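Local coordinates for ancestral congerin Con-anc (PDB 3AJZ), which binds beta-galactoside sugars as a galectin, here a reconstructed ancestor of the fish congerins, and holds a galactose-containing glycan in its pocket, at residues D40-H45 and N62-D67; N77-A82 and Q100-H105. All blocks are in the same frame, centred on the assembly; numbering follows the deposited sequence. Where two conformers were deposited one is given.

Interaction 1. Residues D40-H45 and N62-D67; sequences DSIALH and NSMVDD. With GAL (beta-D-galactopyranose), chain B.
N62 ND2 is held by two acceptors: it gives an almost linear hydrogen bond of 2.9 Å to galactose O6 and another to Q70 O. Across the contact H45 shares the same sugar, and its NE2 forms a hydrogen bond of 2.8 Å with galactose O4, close to the ring plane. The two residues form a hydrogen-bonded antiparallel pair on the sugar-binding sheet of the galectin beta sandwich, where strand 42-49 runs beside strand 58-65. H45 N donates to N62 O, and N62 N returns a bond to H45 O.

The imidazole is carried to the sugar by CG lying anti to the backbone N (chi1 169°), and N34 binds the ring's other nitrogen. N62 OD1 accepts from R112 and, from above the amide plane, from S63 N. These bonds hold the amide in place. E72, Y52, R49 and R30 complete the polar grip on the galactose.

I42 and M64 form a second such pair; M64 N reaches I42 O with an N-H...O angle of 171°. Between the pairs the register slips by one residue. A43 and L44 both face V35 of strand 30-36, a classic beta bulge. I42 CD1 lies 3.9 Å from M64 SD, and W69 packs against M64, H45 and N62.

At the solvent end D40 O takes a bond from D67 N. The carboxylates of D40 and D67 come close there, their planes 49° apart, so like charges probably repel. One water probably eases this by donating to both D40 OD2 and D67 OD1, each at 2.6 Å.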
loop_
_atom_site.group_PDB
_atom_site.type_symbol
_atom_site.label_atom_id
_atom_site.label_comp_id
_atom_site.label_asym_id
_atom_site.label_seq_id
_atom_site.Cartn_x
_atom_site.Cartn_y
_atom_site.Cartn_z
ATOM N N ASP A 40 -10.570 -16.208 -0.140
ATOM C CA ASP A 40 -11.822 -16.085 -0.909
ATOM C C ASP A 40 -12.933 -15.350 -0.148
ATOM O O ASP A 40 -14.131 -15.547 -0.381
ATOM C CB ASP A 40 -12.251 -17.445 -1.453
ATOM C CG ASP A 40 -11.251 -17.993 -2.462
ATOM O OD1 ASP A 40 -10.727 -19.099 -2.212
ATOM O OD2 ASP A 40 -10.975 -17.307 -3.479
ATOM N N SER A 41 -12.504 -14.469 0.749
ATOM C CA SER A 41 -13.417 -13.766 1.634
ATOM C C SER A 41 -13.068 -12.293 1.681
ATOM O O SER A 41 -11.942 -11.916 1.401
ATOM C CB SER A 41 -13.395 -14.354 3.050
ATOM O OG SER A 41 -12.152 -14.142 3.704
ATOM N N ILE A 42 -14.053 -11.475 2.019
ATOM C CA ILE A 42 -13.873 -10.045 2.217
ATOM C C ILE A 42 -14.685 -9.740 3.467
ATOM O O ILE A 42 -15.907 -9.934 3.496
ATOM C CB ILE A 42 -14.479 -9.232 1.058
ATOM C CG1 ILE A 42 -13.814 -9.595 -0.279
ATOM C CG2 ILE A 42 -14.316 -7.720 1.351
ATOM C CD1 ILE A 42 -14.567 -9.067 -1.510
ATOM N N ALA A 43 -14.017 -9.283 4.513
ATOM C CA ALA A 43 -14.686 -8.997 5.779
ATOM C C ALA A 43 -15.541 -7.738 5.679
ATOM O O ALA A 43 -16.625 -7.630 6.283
ATOM C CB ALA A 43 -13.637 -8.860 6.928
ATOM N N LEU A 44 -15.010 -6.760 4.943
ATOM C CA LEU A 44 -15.670 -5.482 4.809
ATOM C C LEU A 44 -15.503 -5.017 3.378
ATOM O O LEU A 44 -14.378 -4.767 2.909
ATOM C CB LEU A 44 -15.045 -4.475 5.788
ATOM C CG LEU A 44 -15.604 -3.067 5.631
ATOM C CD1 LEU A 44 -17.127 -2.964 5.919
ATOM C CD2 LEU A 44 -14.860 -2.094 6.509
ATOM N N HIS A 45 -16.631 -4.945 2.660
ATOM C CA HIS A 45 -16.736 -4.419 1.304
ATOM C C HIS A 45 -17.547 -3.158 1.380
ATOM O O HIS A 45 -18.680 -3.170 1.859
ATOM C CB HIS A 45 -17.463 -5.456 0.439
ATOM C CG HIS A 45 -17.889 -4.968 -0.918
ATOM N ND1 HIS A 45 -17.019 -4.776 -1.978
ATOM C CD2 HIS A 45 -19.139 -4.759 -1.423
ATOM C CE1 HIS A 45 -17.715 -4.450 -3.061
ATOM N NE2 HIS A 45 -19.000 -4.417 -2.748
ATOM N N ASN A 62 -21.206 -4.767 2.434
ATOM C CA ASN A 62 -21.429 -6.190 2.551
ATOM C C ASN A 62 -20.132 -6.894 2.952
ATOM O O ASN A 62 -19.083 -6.284 3.176
ATOM C CB ASN A 62 -22.025 -6.720 1.247
ATOM C CG ASN A 62 -22.894 -7.975 1.443
ATOM O OD1 ASN A 62 -22.969 -8.543 2.535
ATOM N ND2 ASN A 62 -23.576 -8.389 0.364
ATOM N N SER A 63 -20.213 -8.203 3.099
ATOM C CA SER A 63 -19.101 -9.091 3.308
ATOM C C SER A 63 -19.250 -10.277 2.373
ATOM O O SER A 63 -20.352 -10.540 1.868
ATOM C CB SER A 63 -19.073 -9.585 4.757
ATOM O OG SER A 63 -20.368 -10.097 5.133
ATOM N N MET A 64 -18.148 -10.965 2.134
ATOM C CA MET A 64 -18.121 -12.137 1.254
ATOM C C MET A 64 -17.434 -13.287 1.971
ATOM O O MET A 64 -16.321 -13.147 2.472
ATOM C CB MET A 64 -17.373 -11.795 -0.046
ATOM C CG MET A 64 -16.840 -13.038 -0.786
ATOM S SD MET A 64 -15.933 -12.606 -2.295
ATOM C CE MET A 64 -17.229 -11.995 -3.250
ATOM N N VAL A 65 -18.083 -14.451 1.949
ATOM C CA VAL A 65 -17.565 -15.636 2.590
ATOM C C VAL A 65 -17.456 -16.650 1.485
ATOM O O VAL A 65 -18.445 -16.932 0.834
ATOM C CB VAL A 65 -18.516 -16.147 3.685
ATOM C CG1 VAL A 65 -18.011 -17.510 4.240
ATOM C CG2 VAL A 65 -18.667 -15.114 4.791
ATOM N N ASP A 66 -16.245 -17.168 1.285
ATOM C CA ASP A 66 -15.965 -18.200 0.270
ATOM C C ASP A 66 -16.660 -17.879 -1.051
ATOM O O ASP A 66 -17.448 -18.671 -1.591
ATOM C CB ASP A 66 -16.295 -19.585 0.835
ATOM C CG ASP A 66 -15.484 -19.899 2.113
ATOM O OD1 ASP A 66 -14.266 -19.574 2.144
ATOM O OD2 ASP A 66 -16.047 -20.440 3.097
ATOM N N ASP A 67 -16.376 -16.670 -1.548
ATOM C CA ASP A 67 -16.907 -16.152 -2.817
ATOM C C ASP A 67 -18.401 -15.844 -2.897
ATOM O O ASP A 67 -18.897 -15.515 -3.966
ATOM C CB ASP A 67 -16.456 -17.018 -4.009
ATOM C CG ASP A 67 -14.975 -16.897 -4.270
ATOM O OD1 ASP A 67 -14.515 -15.749 -4.488
ATOM O OD2 ASP A 67 -14.276 -17.940 -4.252
HETATM C C1 GAL B . -23.463 -6.785 -6.207
HETATM C C2 GAL B . -22.184 -6.414 -6.990
HETATM C C3 GAL B . -20.934 -6.901 -6.263
HETATM C C4 GAL B . -20.972 -6.379 -4.819
HETATM C C5 GAL B . -22.279 -6.889 -4.186
HETATM C C6 GAL B . -22.405 -6.441 -2.742
HETATM O O2 GAL B . -22.222 -6.956 -8.313
HETATM O O3 GAL B . -19.793 -6.431 -6.938
HETATM O O4 GAL B . -20.862 -4.963 -4.834
HETATM O O5 GAL B . -23.423 -6.361 -4.854
HETATM O O6 GAL B . -23.561 -7.015 -2.149
HETATM O O HOH W 1 -11.756 -17.799 1.886
HETATM O O HOH W 2 -11.971 -15.289 -4.763
#

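Interaction 2. Residues N77-A82 and Q100-H105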
loop_
_atom_site.group_PDB
_atom_site.type_symbol
_atom_site.label_atom_id
_atom_site.label_comp_id
_atom_site.label_asym_id
_atom_site.label_seq_id
_atom_site.Cartn_x
_atom_site.Cartn_y
_atom_site.Cartn_z
ATOM N N ASN A 77 -25.677 8.428 2.919
ATOM C CA ASN A 77 -24.639 9.447 3.097
ATOM C C ASN A 77 -23.576 9.205 2.054
ATOM O O ASN A 77 -22.900 8.186 2.088
ATOM C CB ASN A 77 -24.010 9.380 4.489
ATOM C CG ASN A 77 -24.894 9.975 5.542
ATOM O OD1 ASN A 77 -25.224 11.161 5.492
ATOM N ND2 ASN A 77 -25.312 9.156 6.490
ATOM N N PHE A 78 -23.411 10.142 1.135
ATOM C CA PHE A 78 -22.578 9.869 -0.058
ATOM C C PHE A 78 -21.676 11.039 -0.405
ATOM O O PHE A 78 -21.881 11.698 -1.417
ATOM C CB PHE A 78 -23.461 9.500 -1.247
ATOM C CG PHE A 78 -22.705 8.769 -2.323
ATOM C CD1 PHE A 78 -22.286 9.420 -3.499
ATOM C CD2 PHE A 78 -22.323 7.449 -2.117
ATOM C CE1 PHE A 78 -21.554 8.723 -4.486
ATOM C CE2 PHE A 78 -21.582 6.756 -3.099
ATOM C CZ PHE A 78 -21.194 7.396 -4.262
ATOM N N PRO A 79 -20.685 11.317 0.465
ATOM C CA PRO A 79 -19.816 12.480 0.246
ATOM C C PRO A 79 -18.655 12.217 -0.703
ATOM O O PRO A 79 -17.470 12.303 -0.312
ATOM C CB PRO A 79 -19.289 12.766 1.652
ATOM C CG PRO A 79 -19.168 11.375 2.278
ATOM C CD PRO A 79 -20.402 10.654 1.755
ATOM N N PHE A 80 -19.003 11.896 -1.949
ATOM C CA PHE A 80 -18.008 11.595 -2.981
ATOM C C PHE A 80 -18.419 12.240 -4.288
ATOM O O PHE A 80 -19.610 12.421 -4.545
ATOM C CB PHE A 80 -17.902 10.054 -3.184
ATOM C CG PHE A 80 -17.595 9.327 -1.928
ATOM C CD1 PHE A 80 -16.274 9.216 -1.505
ATOM C CD2 PHE A 80 -18.610 8.803 -1.111
ATOM C CE1 PHE A 80 -15.946 8.595 -0.297
ATOM C CE2 PHE A 80 -18.273 8.179 0.107
ATOM C CZ PHE A 80 -16.948 8.080 0.494
ATOM N N THR A 81 -17.433 12.589 -5.107
ATOM C CA THR A 81 -17.685 13.190 -6.422
ATOM C C THR A 81 -16.766 12.534 -7.464
ATOM O O THR A 81 -15.566 12.373 -7.245
ATOM C CB THR A 81 -17.445 14.714 -6.406
ATOM O OG1 THR A 81 -18.239 15.278 -5.363
ATOM C CG2 THR A 81 -17.852 15.382 -7.745
ATOM N N ALA A 82 -17.361 12.177 -8.595
ATOM C CA ALA A 82 -16.592 11.617 -9.704
ATOM C C ALA A 82 -15.498 12.597 -10.131
ATOM O O ALA A 82 -15.752 13.817 -10.246
ATOM C CB ALA A 82 -17.513 11.270 -10.886
ATOM N N GLN A 100 -15.100 5.895 8.751
ATOM C CA GLN A 100 -15.173 7.348 8.867
ATOM C C GLN A 100 -15.155 7.956 7.469
ATOM O O GLN A 100 -14.162 7.812 6.727
ATOM C CB GLN A 100 -13.981 7.860 9.689
ATOM C CG GLN A 100 -13.976 9.380 9.953
ATOM C CD GLN A 100 -15.152 9.789 10.770
ATOM O OE1 GLN A 100 -15.263 9.419 11.941
ATOM N NE2 GLN A 100 -16.072 10.498 10.151
ATOM N N LEU A 101 -16.261 8.596 7.096
ATOM C CA LEU A 101 -16.405 9.219 5.787
ATOM C C LEU A 101 -15.842 10.650 5.879
ATOM O O LEU A 101 -15.741 11.210 6.960
ATOM C CB LEU A 101 -17.878 9.227 5.328
ATOM C CG LEU A 101 -18.616 7.874 5.305
ATOM C CD1 LEU A 101 -20.058 8.092 4.834
ATOM C CD2 LEU A 101 -17.922 6.875 4.367
ATOM N N PRO A 102 -15.426 11.200 4.747
ATOM C CA PRO A 102 -14.702 12.476 4.804
ATOM C C PRO A 102 -15.583 13.669 5.107
ATOM O O PRO A 102 -15.045 14.744 5.394
ATOM C CB PRO A 102 -14.070 12.581 3.420
ATOM C CG PRO A 102 -15.040 11.824 2.514
ATOM C CD PRO A 102 -15.494 10.650 3.389
ATOM N N ASP A 103 -16.907 13.478 5.123
ATOM C CA ASP A 103 -17.797 14.535 5.635
ATOM C C ASP A 103 -17.970 14.457 7.142
ATOM O O ASP A 103 -18.749 15.202 7.719
ATOM C CB ASP A 103 -19.177 14.512 4.947
ATOM C CG ASP A 103 -19.941 13.235 5.180
ATOM O OD1 ASP A 103 -19.387 12.307 5.787
ATOM O OD2 ASP A 103 -21.121 13.178 4.744
ATOM N N GLY A 104 -17.292 13.505 7.763
ATOM C CA GLY A 104 -17.383 13.328 9.202
ATOM C C GLY A 104 -18.457 12.327 9.625
ATOM O O GLY A 104 -18.560 12.002 10.807
ATOM N N HIS A 105 -19.269 11.846 8.684
ATOM C CA HIS A 105 -20.305 10.864 9.009
ATOM C C HIS A 105 -19.631 9.514 9.237
ATOM O O HIS A 105 -18.639 9.197 8.582
ATOM C CB HIS A 105 -21.340 10.764 7.872
ATOM C CG HIS A 105 -22.473 11.748 7.967
ATOM N ND1 HIS A 105 -22.486 12.949 7.289
ATOM C CD2 HIS A 105 -23.662 11.675 8.616
ATOM C CE1 HIS A 105 -23.620 13.584 7.535
ATOM N NE2 HIS A 105 -24.353 12.831 8.336
#
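L101 turns its side chain to the loop 77-82 and touches three of its residues. CB touches P79 CG at 3.9 Å. CD1 lies beside N77 and P79, while CD2 meets the F80 ring at its edge, near CZ. L101 also opens a type I beta turn that ends at G104, within the hairpin between strands 96-100 and 106-110. Its carbonyl O accepts from both G104 N and Q100 NE2, which ties the turn to the preceding strand.

P102 sets its CD 4.1 Å from F80 CZ and also leans on the P79 ring. D103 comes next and lays its carboxylate against that proline, with CG 3.5 Å from P79 CG. Its own CG sits between backbone N and carbonyl carbon (chi1 62°), which brings OD1 back to H105 N at 2.9 Å, an Asx turn. OD2 makes a weak bond to H105 ND1.

In the conformer given, that weak bond may help orient the imidazole of H105, which in this conformer stacks on the amide of N77. The two planes are 29° apart, and N77 OD1 stands 3.4 Å above the ring, over its centre. No hydrogen bond crosses between the loops, so the contact rests on van der Waals packing and this stack. P79, at the centre of an inverse gamma turn, presents its ring to the hairpin turn. I59 of strand 58-65 touches L101 and F80, and F86 and I88 of strand 85-92 pack on F80 from the other sheet.

Interactions 1 and 2 lie on opposite sides of the chain's centre, their own centres about 23 Å apart, and do not touch. Both are partly buried, and each has exposed residues at its margin. Interaction 1 joins neighbouring strands within one sheet, so backbone hydrogen bonds dominate and its H45/N62 end binds the galactose. Interaction 2 joins two loops by apolar contacts and a stacked amide, and holds no residue of the glycan pocket. Strand 58-65 connects them: its end supplies N62 to V65 for interaction 1, while I59, nearer its start, packs on interaction 2. Acidic groups also differ in use, bridged by water in 40-45/62-67 but bonded within the turn in 100-105.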